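Local coordinates for protein exopolyphosphatase (PDB 1T6C) that probably hydrolyses phosphoanhydride bonds of inorganic polyphosphate or guanosine pentaphosphate, being a calcium-binding member of the Ppx/GppA family with an actin-like fold, at residues A[17-22]-A[87-92]; A[46-51]-A[61-66]; A[24-29]-A[71-76]. One frame throughout, in Å; residues are numbered along the deposited sequence. Where two conformers were deposited one is given.

Interaction 1 (A[17-22]-A[87-92]); sequences IDIGSY and AVATEA
The middle strand of the five-stranded N-terminal sheet of this actin-like fold pairs here with its parallel neighbour, Ile17 to Ile19 running beside Ala87 to Ala89 in register and their axes 15° apart. Three backbone bonds form the ladder: Val88 N gives to Ile17 O at 2.8 Å, Val88 O receives Ile19 N at 2.9 Å, and Thr90 N gives to Ile19 O at 3.1 Å, so the pairing reaches one residue past the bridged pairs. Ile17 O also meets the CA of Ala87, 3.3 Å away, in a CA-H...O contact. Side chains alternate between two faces. On one lie Ile17, Ile19, Ala87 and Ala89, where each isoleucine sets its branched carbon against an alanine methyl; Ile17 CB is 3.9 Å from Ala87 CB, and Ile19 CB is 4.1 Å from Ala89 CB. This face is covered by helix 60-79, whose Leu70 touches both isoleucines. That helix carries the chain from edge strand 35-45 to strand 84-89, a beta-alpha-beta crossover, right-handed as is usual, that brings the fourth strand beside the first, 12-19. Asp18 and Val88 occupy the other face, CB of the first 4.1 Å from CG2 of the second. The Asp18 carboxylate turns away from Val88 and pairs with Arg301. Beyond the strands, Thr90 takes the N-cap position of helix 91-94. Its CG2, anti to its own carbonyl carbon, comes to 3.6 Å from Ile19 O, while Ala92 CB meets Ser21 CB where the two chains leave the sheet.

Interaction 2 (A[46-51]-A[61-66]); sequences TSLGTK and DRIEET
One guanidinium, that of Arg62, joins two carboxylates of its own helix to a backbone carbonyl of the loop 46-51. Arg62 NH1 donates to Thr46 O at 2.9 Å with a nearly straight N-H...O angle of 168°. The carbonyl oxygen lies in the plane of the guanidinium, at its edge, yet the nitrogen stands 41° out of the carbonyl's own plane. The bend at chi2 (-63°) lays CD of Arg62 against the loop, 3.2 Å from Thr46 O, and that at chi3 turns the guanidinium toward its partners. Asp61 and Glu65 complete a salt-bridge network: NE and NH2 both reach Asp61 OD2 from above the carboxylate plane, and NH1 also gives to Glu65 OE1 at 2.6 Å. With partners along several of its edges, the flat group should have little freedom to rotate, and the two acids would be expected to favour its positive charge. Deeper in, the hydroxyls of Thr46 and Thr66 meet at 2.8 Å between OG1 atoms, their side chains crossing at about a right angle. Thr66 OG1 itself donates to Arg62 O, which accepts Thr66 N from the opposite face of its plane. Leu48 lies against this pair, its CG 3.4 Å from Thr66 OG1, and Phe102 of helix 99-109 touches Leu48 and Thr66. Within the loop, Ser47 O accepts both Thr50 N and Thr50 OG1, closing a type I beta turn. The turn thus packs on helix 60-79 at the start of the connection from strand 35-45, the last of the antiparallel meander in the N-terminal actin-like domain.

Interaction 3 (A[24-29]-A[71-76]); sequences VRLTIA and KEYKKL
The hydroxyl of Tyr73 donates to the backbone carbonyl of Val24, with OH and O 2.8 Å apart, tying helix 60-79 to strand 23-32. This is the helix-on-sheet layer of an actin-like domain: strand 24-29 and helix 71-76 run almost parallel, with 9.7 Å between their axes. Val24 O lies near the plane of the tyrosine ring, at its edge, but the hydroxyl stands above the plane of the carbonyl by 40° and so approaches away from its lone pairs. The phenol bridges most of the gap between the layers. With CG anti to its own carbonyl carbon (chi1 -70°), Tyr73 sends its ring toward the strand, and Leu26 slides past it in the opposite direction. The CB of Leu26 sits over the middle of one ring face in a CH-pi contact, 3.7 Å from the Tyr73 ring centroid and only 13° off its normal. Hydroxyl and face are therefore used together, the one by the backbone of Val24 and the other by the side chain two residues on, which should restrict how far the ring can tilt or slide. Val24 adds its CG1, 3.8 Å from Tyr73 CE2. Around this contact Arg42 and Arg44 of strand 35-45 also touch the tyrosine, while Ile17 of strand 12-19 and Ile77 further along the helix pack on Leu26. About one turn further along the helix, Leu76 reaches the same leucine. Leu26 CD2 passes the ring within 4.0 Å of Tyr73 CD1 and meets Leu76 CD1 at 3.9 Å.

The three contacts show how one half of an actin-like fold is assembled: interaction 1 joins strands within the sheet, interaction 3 lays helix 60-79 on it, and interaction 2 fastens the start of that helix to a loop. Interactions 2 and 3 are both nested inside the chain loop closed by interaction 1. Strand pairing connects interactions 1 and 3 through Asp18 N and Arg25 O, 2.9 Å apart. Interactions 1 and 2 meet at Ile19 CG2 and Leu48 CD1, 3.6 Å apart, and through a probable hydrogen bond from Thr46 N to Tyr22 O, 2.9 Å, while Val24 packs on Thr46 and Thr66. In interaction 1 the Thr90 side chain is about 9 Å from the bound calcium; interaction 2 is remote from it.

Interaction 1 (A[17-22]-A[87-92])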
ATOM      1  N   ILE A  17      -3.493  12.450  -5.395  1.00 10.03           N
ATOM      2  CA  ILE A  17      -4.270  12.508  -4.142  1.00  9.60           C
ATOM      3  C   ILE A  17      -4.896  11.136  -4.002  1.00 10.70           C
ATOM      4  O   ILE A  17      -5.479  10.607  -4.947  1.00 10.65           O
ATOM      5  CB  ILE A  17      -5.319  13.590  -4.231  1.00 10.09           C
ATOM      6  CG1 ILE A  17      -4.661  14.968  -4.262  1.00 12.33           C
ATOM      7  CG2 ILE A  17      -6.280  13.463  -3.074  1.00 10.84           C
ATOM      8  CD1 ILE A  17      -5.623  16.103  -4.489  1.00 13.46           C
ATOM      9  N   ASP A  18      -4.750  10.545  -2.825  1.00 11.63           N
ATOM     10  CA  ASP A  18      -5.367   9.272  -2.482  1.00 12.78           C
ATOM     11  C   ASP A  18      -6.250   9.444  -1.251  1.00 12.34           C
ATOM     12  O   ASP A  18      -5.795   9.890  -0.215  1.00 13.40           O
ATOM     13  CB  ASP A  18      -4.377   8.122  -2.380  0.70 13.57           C
ATOM     14  CG  ASP A  18      -3.436   8.265  -1.299  0.70 18.44           C
ATOM     15  OD1 ASP A  18      -2.611   9.217  -1.366  0.70 23.51           O
ATOM     16  OD2 ASP A  18      -3.413   7.455  -0.334  0.70 23.85           O
ATOM     17  N   ILE A  19      -7.509   9.097  -1.425  1.00 12.49           N
ATOM     18  CA  ILE A  19      -8.513   9.191  -0.387  1.00 13.54           C
ATOM     19  C   ILE A  19      -8.802   7.770   0.054  1.00 14.35           C
ATOM     20  O   ILE A  19      -9.342   6.974  -0.709  1.00 14.93           O
ATOM     21  CB  ILE A  19      -9.794   9.852  -0.957  1.00 14.10           C
ATOM     22  CG1 ILE A  19      -9.513  11.281  -1.440  1.00 16.23           C
ATOM     23  CG2 ILE A  19     -10.928   9.785   0.072  1.00 15.71           C
ATOM     24  CD1 ILE A  19     -10.684  11.914  -2.127  1.00 19.12           C
ATOM     25  N   GLY A  20      -8.472   7.463   1.298  1.00 15.36           N
ATOM     26  CA  GLY A  20      -8.795   6.183   1.889  1.00 16.26           C
ATOM     27  C   GLY A  20      -9.770   6.327   3.036  1.00 15.97           C
ATOM     28  O   GLY A  20     -10.255   7.411   3.299  1.00 16.44           O
ATOM     29  N   SER A  21     -10.019   5.211   3.716  1.00 18.07           N
ATOM     30  CA  SER A  21     -10.956   5.184   4.843  1.00 19.18           C
ATOM     31  C   SER A  21     -10.373   5.853   6.087  1.00 19.47           C
ATOM     32  O   SER A  21     -11.130   6.177   7.007  1.00 19.91           O
ATOM     33  CB  SER A  21     -11.436   3.755   5.149  0.66 19.93           C
ATOM     34  OG  SER A  21     -10.355   2.886   5.345  0.66 20.97           O
ATOM     35  N   TYR A  22      -9.057   6.065   6.122  1.00 19.63           N
ATOM     36  CA  TYR A  22      -8.396   6.664   7.286  1.00 20.24           C
ATOM     37  C   TYR A  22      -7.782   8.021   6.985  1.00 18.91           C
ATOM     38  O   TYR A  22      -8.004   8.983   7.688  1.00 18.76           O
ATOM     39  CB  TYR A  22      -7.324   5.699   7.783  1.00 21.10           C
ATOM     40  CG  TYR A  22      -6.700   6.064   9.111  1.00 26.54           C
ATOM     41  CD1 TYR A  22      -7.465   6.118  10.269  1.00 30.63           C
ATOM     42  CD2 TYR A  22      -5.331   6.302   9.215  1.00 31.82           C
ATOM     43  CE1 TYR A  22      -6.886   6.426  11.488  1.00 32.00           C
ATOM     44  CE2 TYR A  22      -4.752   6.616  10.426  1.00 34.00           C
ATOM     45  CZ  TYR A  22      -5.536   6.678  11.555  1.00 34.28           C
ATOM     46  OH  TYR A  22      -4.951   6.988  12.767  1.00 38.66           O
ATOM     47  N   ALA A  87      -6.546  12.205  -8.858  1.00  9.86           N
ATOM     48  CA  ALA A  87      -7.070  11.897  -7.516  1.00  9.40           C
ATOM     49  C   ALA A  87      -7.881  10.620  -7.559  1.00  9.81           C
ATOM     50  O   ALA A  87      -8.703  10.407  -8.478  1.00 10.18           O
ATOM     51  CB  ALA A  87      -7.901  13.015  -7.030  1.00 10.03           C
ATOM     52  N   VAL A  88      -7.636   9.753  -6.580  1.00 10.14           N
ATOM     53  CA  VAL A  88      -8.296   8.451  -6.515  1.00 10.32           C
ATOM     54  C   VAL A  88      -8.869   8.215  -5.133  1.00 11.61           C
ATOM     55  O   VAL A  88      -8.373   8.774  -4.147  1.00 11.62           O
ATOM     56  CB  VAL A  88      -7.357   7.268  -6.925  1.00 10.67           C
ATOM     57  CG1 VAL A  88      -6.818   7.412  -8.330  1.00 11.75           C
ATOM     58  CG2 VAL A  88      -6.208   7.106  -5.949  1.00 12.70           C
ATOM     59  N   ALA A  89      -9.877   7.368  -5.077  1.00 11.56           N
ATOM     60  CA  ALA A  89     -10.443   6.904  -3.815  1.00 12.59           C
ATOM     61  C   ALA A  89     -10.478   5.382  -3.851  1.00 14.31           C
ATOM     62  O   ALA A  89     -10.690   4.804  -4.902  1.00 14.37           O
ATOM     63  CB  ALA A  89     -11.808   7.484  -3.602  1.00 12.29           C
ATOM     64  N   THR A  90     -10.337   4.770  -2.684  1.00 17.40           N
ATOM     65  CA  THR A  90     -10.330   3.312  -2.544  1.00 19.45           C
ATOM     66  C   THR A  90     -11.722   2.728  -2.528  1.00 19.86           C
ATOM     67  O   THR A  90     -12.710   3.432  -2.202  1.00 18.32           O
ATOM     68  CB  THR A  90      -9.702   2.908  -1.189  1.00 20.41           C
ATOM     69  OG1 THR A  90     -10.530   3.390  -0.111  1.00 25.63           O
ATOM     70  CG2 THR A  90      -8.405   3.488  -0.962  1.00 21.62           C
ATOM     71  N   GLU A  91     -11.784   1.422  -2.791  1.00 21.97           N
ATOM     72  CA  GLU A  91     -13.055   0.680  -2.853  1.00 24.94           C
ATOM     73  C   GLU A  91     -13.788   0.700  -1.493  1.00 25.96           C
ATOM     74  O   GLU A  91     -14.987   0.538  -1.472  1.00 28.88           O
ATOM     75  CB  GLU A  91     -12.833  -0.776  -3.299  0.50 25.51           C
ATOM     76  CG  GLU A  91     -14.042  -1.412  -4.001  0.50 26.27           C
ATOM     77  CD  GLU A  91     -14.439  -2.745  -3.408  0.50 27.89           C
ATOM     78  OE1 GLU A  91     -13.596  -3.667  -3.427  0.50 31.37           O
ATOM     79  OE2 GLU A  91     -15.592  -2.880  -2.943  0.50 27.86           O
ATOM     80  N   ALA A  92     -13.083   0.931  -0.393  1.00 26.98           N
ATOM     81  CA  ALA A  92     -13.719   1.091   0.914  1.00 28.17           C
ATOM     82  C   ALA A  92     -14.673   2.305   0.949  1.00 29.35           C
ATOM     83  O   ALA A  92     -15.640   2.334   1.703  1.00 29.27           O
ATOM     84  CB  ALA A  92     -12.668   1.220   1.981  1.00 28.87           C
TER

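Interaction 2 (A[46-51]-A[61-66])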
ATOM      1  N   THR A  46      -8.799  11.752   8.229  1.00 18.85           N
ATOM      2  CA  THR A  46     -10.193  12.183   8.290  1.00 19.04           C
ATOM      3  C   THR A  46     -11.200  11.074   8.587  1.00 19.10           C
ATOM      4  O   THR A  46     -12.371  11.348   8.703  1.00 19.67           O
ATOM      5  CB  THR A  46     -10.627  12.911   7.000  1.00 19.01           C
ATOM      6  OG1 THR A  46     -10.669  11.996   5.900  1.00 18.97           O
ATOM      7  CG2 THR A  46      -9.637  14.022   6.613  1.00 18.88           C
ATOM      8  N   SER A  47     -10.735   9.839   8.668  1.00 20.14           N
ATOM      9  CA  SER A  47     -11.537   8.698   9.071  1.00 21.08           C
ATOM     10  C   SER A  47     -12.857   8.610   8.325  1.00 22.25           C
ATOM     11  O   SER A  47     -13.921   8.483   8.942  1.00 22.26           O
ATOM     12  CB  SER A  47     -11.763   8.720  10.593  1.00 21.20           C
ATOM     13  OG  SER A  47     -10.522   8.869  11.265  1.00 23.70           O
ATOM     14  N   LEU A  48     -12.802   8.652   6.991  1.00 21.79           N
ATOM     15  CA  LEU A  48     -14.024   8.536   6.188  1.00 23.05           C
ATOM     16  C   LEU A  48     -14.771   7.207   6.374  1.00 23.40           C
ATOM     17  O   LEU A  48     -15.968   7.131   6.131  1.00 24.52           O
ATOM     18  CB  LEU A  48     -13.723   8.707   4.688  1.00 23.10           C
ATOM     19  CG  LEU A  48     -13.891  10.084   4.079  1.00 25.08           C
ATOM     20  CD1 LEU A  48     -13.466   9.985   2.603  1.00 25.35           C
ATOM     21  CD2 LEU A  48     -15.310  10.662   4.152  1.00 21.86           C
ATOM     22  N   GLY A  49     -14.067   6.161   6.757  1.00 24.11           N
ATOM     23  CA  GLY A  49     -14.682   4.868   6.993  1.00 26.17           C
ATOM     24  C   GLY A  49     -15.484   4.785   8.280  1.00 27.55           C
ATOM     25  O   GLY A  49     -16.075   3.736   8.564  1.00 28.73           O
ATOM     26  N   THR A  50     -15.515   5.864   9.063  1.00 28.26           N
ATOM     27  CA  THR A  50     -16.224   5.862  10.340  1.00 29.19           C
ATOM     28  C   THR A  50     -17.677   5.483  10.145  1.00 30.33           C
ATOM     29  O   THR A  50     -18.417   6.157   9.424  1.00 29.90           O
ATOM     30  CB  THR A  50     -16.135   7.236  11.019  1.00 29.02           C
ATOM     31  OG1 THR A  50     -14.763   7.562  11.257  1.00 27.77           O
ATOM     32  CG2 THR A  50     -16.741   7.184  12.433  1.00 30.17           C
ATOM     33  N   LYS A  51     -18.068   4.389  10.796  1.00 31.80           N
ATOM     34  CA  LYS A  51     -19.458   3.945  10.868  1.00 33.53           C
ATOM     35  C   LYS A  51     -20.061   3.522   9.515  1.00 34.21           C
ATOM     36  O   LYS A  51     -21.268   3.417   9.374  1.00 34.15           O
ATOM     37  CB  LYS A  51     -20.322   5.009  11.567  1.00 34.04           C
ATOM     38  CG  LYS A  51     -20.212   4.963  13.095  1.00 36.48           C
ATOM     39  CD  LYS A  51     -20.769   6.228  13.754  1.00 39.35           C
ATOM     40  CE  LYS A  51     -22.236   6.517  13.359  1.00 41.07           C
ATOM     41  NZ  LYS A  51     -23.181   5.369  13.596  1.00 42.61           N
ATOM     42  N   ASP A  61     -19.831  14.679   9.148  1.00 24.27           N
ATOM     43  CA  ASP A  61     -18.707  15.432   9.705  1.00 24.32           C
ATOM     44  C   ASP A  61     -17.369  14.993   9.083  1.00 23.15           C
ATOM     45  O   ASP A  61     -16.460  15.817   8.932  1.00 23.31           O
ATOM     46  CB  ASP A  61     -18.683  15.364  11.234  1.00 25.20           C
ATOM     47  CG  ASP A  61     -18.393  13.991  11.760  1.00 28.24           C
ATOM     48  OD1 ASP A  61     -18.989  13.020  11.267  1.00 33.44           O
ATOM     49  OD2 ASP A  61     -17.588  13.778  12.690  1.00 33.84           O
ATOM     50  N   ARG A  62     -17.272  13.714   8.706  1.00 21.60           N
ATOM     51  CA  ARG A  62     -16.083  13.162   8.048  1.00 19.92           C
ATOM     52  C   ARG A  62     -16.016  13.625   6.577  1.00 19.13           C
ATOM     53  O   ARG A  62     -14.937  13.915   6.052  1.00 18.52           O
ATOM     54  CB  ARG A  62     -16.096  11.638   8.090  1.00 20.24           C
ATOM     55  CG  ARG A  62     -16.231  11.001   9.452  1.00 20.11           C
ATOM     56  CD  ARG A  62     -15.078  11.287  10.399  1.00 20.53           C
ATOM     57  NE  ARG A  62     -15.230  12.577  11.078  1.00 22.50           N
ATOM     58  CZ  ARG A  62     -14.355  13.577  11.078  1.00 25.20           C
ATOM     59  NH1 ARG A  62     -13.211  13.492  10.427  1.00 22.94           N
ATOM     60  NH2 ARG A  62     -14.617  14.686  11.753  1.00 26.24           N
ATOM     61  N   ILE A  63     -17.173  13.731   5.934  1.00 18.83           N
ATOM     62  CA  ILE A  63     -17.245  14.332   4.597  1.00 19.03           C
ATOM     63  C   ILE A  63     -16.758  15.774   4.650  1.00 19.25           C
ATOM     64  O   ILE A  63     -15.995  16.214   3.814  1.00 17.53           O
ATOM     65  CB  ILE A  63     -18.694  14.286   4.025  1.00 19.26           C
ATOM     66  CG1 ILE A  63     -19.019  12.885   3.537  1.00 19.03           C
ATOM     67  CG2 ILE A  63     -18.901  15.330   2.932  1.00 19.82           C
ATOM     68  CD1 ILE A  63     -20.492  12.674   3.199  1.00 21.70           C
ATOM     69  N   GLU A  64     -17.250  16.552   5.609  1.00 18.95           N
ATOM     70  CA  GLU A  64     -16.944  17.979   5.609  1.00 19.62           C
ATOM     71  C   GLU A  64     -15.467  18.201   5.874  1.00 18.77           C
ATOM     72  O   GLU A  64     -14.854  19.063   5.249  1.00 18.94           O
ATOM     73  CB  GLU A  64     -17.762  18.693   6.684  1.00 20.52           C
ATOM     74  CG  GLU A  64     -19.245  18.707   6.394  1.00 24.89           C
ATOM     75  CD  GLU A  64     -19.633  19.621   5.249  1.00 27.82           C
ATOM     76  OE1 GLU A  64     -18.809  20.441   4.768  1.00 29.66           O
ATOM     77  OE2 GLU A  64     -20.812  19.549   4.858  1.00 31.87           O
ATOM     78  N   GLU A  65     -14.890  17.431   6.791  1.00 19.33           N
ATOM     79  CA  GLU A  65     -13.466  17.570   7.061  1.00 19.79           C
ATOM     80  C   GLU A  65     -12.666  17.177   5.815  1.00 19.33           C
ATOM     81  O   GLU A  65     -11.656  17.808   5.478  1.00 19.23           O
ATOM     82  CB  GLU A  65     -12.995  16.717   8.241  1.00 21.21           C
ATOM     83  CG  GLU A  65     -11.563  17.064   8.606  1.00 24.32           C
ATOM     84  CD  GLU A  65     -11.028  16.358   9.839  1.00 29.40           C
ATOM     85  OE1 GLU A  65     -11.797  15.653  10.491  1.00 32.70           O
ATOM     86  OE2 GLU A  65      -9.821  16.519  10.144  1.00 31.74           O
ATOM     87  N   THR A  66     -13.116  16.122   5.145  1.00 17.75           N
ATOM     88  CA  THR A  66     -12.401  15.633   3.959  1.00 16.44           C
ATOM     89  C   THR A  66     -12.446  16.686   2.848  1.00 16.30           C
ATOM     90  O   THR A  66     -11.423  16.978   2.237  1.00 15.09           O
ATOM     91  CB  THR A  66     -12.970  14.298   3.497  1.00 15.83           C
ATOM     92  OG1 THR A  66     -12.767  13.291   4.494  1.00 16.07           O
ATOM     93  CG2 THR A  66     -12.210  13.763   2.271  1.00 14.85           C
TER

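Interaction 3 (A[24-29]-A[71-76])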
ATOM      1  N   VAL A  24      -6.316  11.068   3.947  1.00 15.38           N
ATOM      2  CA  VAL A  24      -6.318  11.713   2.649  1.00 15.19           C
ATOM      3  C   VAL A  24      -4.912  12.252   2.438  1.00 14.63           C
ATOM      4  O   VAL A  24      -4.409  13.017   3.253  1.00 14.72           O
ATOM      5  CB  VAL A  24      -7.332  12.873   2.622  1.00 16.35           C
ATOM      6  CG1 VAL A  24      -7.424  13.498   1.229  1.00 16.46           C
ATOM      7  CG2 VAL A  24      -8.720  12.377   3.099  1.00 18.61           C
ATOM      8  N   ARG A  25      -4.291  11.856   1.333  1.00 14.33           N
ATOM      9  CA  ARG A  25      -2.859  12.119   1.129  1.00 13.81           C
ATOM     10  C   ARG A  25      -2.568  12.757  -0.201  1.00 13.87           C
ATOM     11  O   ARG A  25      -3.185  12.384  -1.198  1.00 14.32           O
ATOM     12  CB  ARG A  25      -2.076  10.846   1.275  1.00 15.69           C
ATOM     13  CG  ARG A  25      -2.070  10.364   2.741  1.00 17.54           C
ATOM     14  CD  ARG A  25      -1.260   9.194   3.012  1.00 22.46           C
ATOM     15  NE  ARG A  25       0.143   9.459   2.791  1.00 24.93           N
ATOM     16  CZ  ARG A  25       1.096   8.612   3.110  1.00 25.78           C
ATOM     17  NH1 ARG A  25       0.800   7.463   3.693  1.00 26.20           N
ATOM     18  NH2 ARG A  25       2.353   8.932   2.855  1.00 30.44           N
ATOM     19  N   LEU A  26      -1.642  13.706  -0.175  1.00 11.66           N
ATOM     20  CA  LEU A  26      -1.200  14.465  -1.353  1.00 10.93           C
ATOM     21  C   LEU A  26       0.294  14.197  -1.561  1.00 10.76           C
ATOM     22  O   LEU A  26       1.083  14.224  -0.610  1.00 10.56           O
ATOM     23  CB  LEU A  26      -1.392  15.964  -1.122  1.00 10.53           C
ATOM     24  CG  LEU A  26      -0.750  16.905  -2.154  1.00 12.68           C
ATOM     25  CD1 LEU A  26      -1.435  16.776  -3.526  1.00 12.05           C
ATOM     26  CD2 LEU A  26      -0.746  18.352  -1.654  1.00 13.18           C
ATOM     27  N   THR A  27       0.680  13.939  -2.802  1.00 10.52           N
ATOM     28  CA  THR A  27       2.063  13.793  -3.194  1.00 11.17           C
ATOM     29  C   THR A  27       2.342  14.633  -4.442  1.00 11.82           C
ATOM     30  O   THR A  27       1.628  14.525  -5.403  1.00 10.66           O
ATOM     31  CB  THR A  27       2.399  12.300  -3.486  1.00 12.52           C
ATOM     32  OG1 THR A  27       1.968  11.466  -2.391  1.00 13.72           O
ATOM     33  CG2 THR A  27       3.915  12.110  -3.636  1.00 14.04           C
ATOM     34  N   ILE A  28       3.351  15.491  -4.391  1.00 11.69           N
ATOM     35  CA  ILE A  28       3.732  16.341  -5.516  1.00 12.08           C
ATOM     36  C   ILE A  28       5.145  15.958  -5.890  1.00 12.55           C
ATOM     37  O   ILE A  28       6.003  15.842  -5.009  1.00 12.81           O
ATOM     38  CB  ILE A  28       3.663  17.844  -5.206  1.00 12.12           C
ATOM     39  CG1 ILE A  28       2.261  18.270  -4.736  1.00 12.84           C
ATOM     40  CG2 ILE A  28       4.059  18.639  -6.437  1.00 13.39           C
ATOM     41  CD1 ILE A  28       2.097  19.754  -4.455  1.00 13.68           C
ATOM     42  N   ALA A  29       5.386  15.767  -7.186  1.00 12.07           N
ATOM     43  CA  ALA A  29       6.705  15.392  -7.677  1.00 12.75           C
ATOM     44  C   ALA A  29       7.080  16.325  -8.817  1.00 12.74           C
ATOM     45  O   ALA A  29       6.208  16.901  -9.474  1.00 13.36           O
ATOM     46  CB  ALA A  29       6.704  13.997  -8.122  1.00 12.86           C
ATOM     47  N   LYS A  71      -9.701  21.004  -0.283  1.00 14.74           N
ATOM     48  CA  LYS A  71      -9.538  22.399  -0.668  1.00 15.22           C
ATOM     49  C   LYS A  71      -8.107  22.883  -0.392  1.00 15.76           C
ATOM     50  O   LYS A  71      -7.507  23.551  -1.233  1.00 15.96           O
ATOM     51  CB  LYS A  71     -10.585  23.297   0.016  1.00 16.27           C
ATOM     52  CG  LYS A  71     -12.003  23.062  -0.448  1.00 15.45           C
ATOM     53  CD  LYS A  71     -12.995  23.886   0.391  1.00 18.05           C
ATOM     54  CE  LYS A  71     -14.357  23.921  -0.168  1.00 19.04           C
ATOM     55  NZ  LYS A  71     -15.240  24.756   0.723  1.00 22.61           N
ATOM     56  N   GLU A  72      -7.556  22.500   0.763  1.00 16.08           N
ATOM     57  CA  GLU A  72      -6.201  22.870   1.134  1.00 16.39           C
ATOM     58  C   GLU A  72      -5.198  22.248   0.173  1.00 15.09           C
ATOM     59  O   GLU A  72      -4.292  22.921  -0.276  1.00 14.28           O
ATOM     60  CB  GLU A  72      -5.929  22.462   2.570  1.00 18.35           C
ATOM     61  CG  GLU A  72      -6.766  23.312   3.517  1.00 24.14           C
ATOM     62  CD  GLU A  72      -6.899  22.761   4.922  1.00 32.97           C
ATOM     63  OE1 GLU A  72      -6.196  21.776   5.259  1.00 39.41           O
ATOM     64  OE2 GLU A  72      -7.715  23.342   5.702  1.00 39.64           O
ATOM     65  N   TYR A  73      -5.441  21.002  -0.226  1.00 13.80           N
ATOM     66  CA  TYR A  73      -4.562  20.357  -1.203  1.00 12.76           C
ATOM     67  C   TYR A  73      -4.664  21.026  -2.555  1.00 13.75           C
ATOM     68  O   TYR A  73      -3.668  21.235  -3.213  1.00 12.23           O
ATOM     69  CB  TYR A  73      -4.879  18.873  -1.322  1.00 13.06           C
ATOM     70  CG  TYR A  73      -4.509  18.019  -0.119  1.00 10.74           C
ATOM     71  CD1 TYR A  73      -3.798  18.548   0.973  1.00 14.00           C
ATOM     72  CD2 TYR A  73      -4.804  16.677  -0.114  1.00  9.95           C
ATOM     73  CE1 TYR A  73      -3.490  17.756   2.069  1.00 15.35           C
ATOM     74  CE2 TYR A  73      -4.465  15.876   0.921  1.00 12.05           C
ATOM     75  CZ  TYR A  73      -3.802  16.420   2.023  1.00 13.30           C
ATOM     76  OH  TYR A  73      -3.473  15.599   3.045  1.00 15.83           O
ATOM     77  N   LYS A  74      -5.860  21.412  -2.969  1.00 13.52           N
ATOM     78  CA  LYS A  74      -6.014  22.090  -4.250  1.00 13.55           C
ATOM     79  C   LYS A  74      -5.281  23.450  -4.263  1.00 13.53           C
ATOM     80  O   LYS A  74      -4.709  23.835  -5.266  1.00 13.69           O
ATOM     81  CB  LYS A  74      -7.516  22.264  -4.563  1.00 14.61           C
ATOM     82  CG  LYS A  74      -7.845  22.893  -5.926  1.00 17.57           C
ATOM     83  CD  LYS A  74      -7.217  22.154  -7.113  1.00 20.29           C
ATOM     84  CE  LYS A  74      -7.821  22.617  -8.464  1.00 20.74           C
ATOM     85  NZ  LYS A  74      -7.804  24.104  -8.643  1.00 19.23           N
ATOM     86  N   LYS A  75      -5.262  24.145  -3.135  1.00 14.68           N
ATOM     87  CA  LYS A  75      -4.573  25.438  -3.013  1.00 15.07           C
ATOM     88  C   LYS A  75      -3.063  25.236  -3.223  1.00 14.99           C
ATOM     89  O   LYS A  75      -2.422  26.054  -3.891  1.00 15.12           O
ATOM     90  CB  LYS A  75      -4.833  26.060  -1.638  1.00 16.76           C
ATOM     91  CG  LYS A  75      -6.156  26.756  -1.529  1.00 21.35           C
ATOM     92  CD  LYS A  75      -6.341  27.340  -0.121  1.00 26.68           C
ATOM     93  CE  LYS A  75      -7.742  27.922   0.051  1.00 30.99           C
ATOM     94  NZ  LYS A  75      -8.107  28.131   1.484  1.00 34.48           N
ATOM     95  N   LEU A  76      -2.520  24.157  -2.664  1.00 14.13           N
ATOM     96  CA  LEU A  76      -1.117  23.809  -2.855  1.00 14.01           C
ATOM     97  C   LEU A  76      -0.838  23.458  -4.310  1.00 13.63           C
ATOM     98  O   LEU A  76       0.143  23.913  -4.884  1.00 13.29           O
ATOM     99  CB  LEU A  76      -0.697  22.655  -1.954  1.00 14.73           C
ATOM    100  CG  LEU A  76      -0.702  22.967  -0.457  1.00 15.08           C
ATOM    101  CD1 LEU A  76      -0.541  21.688   0.354  1.00 16.84           C
ATOM    102  CD2 LEU A  76       0.390  23.967  -0.103  1.00 18.78           C
TER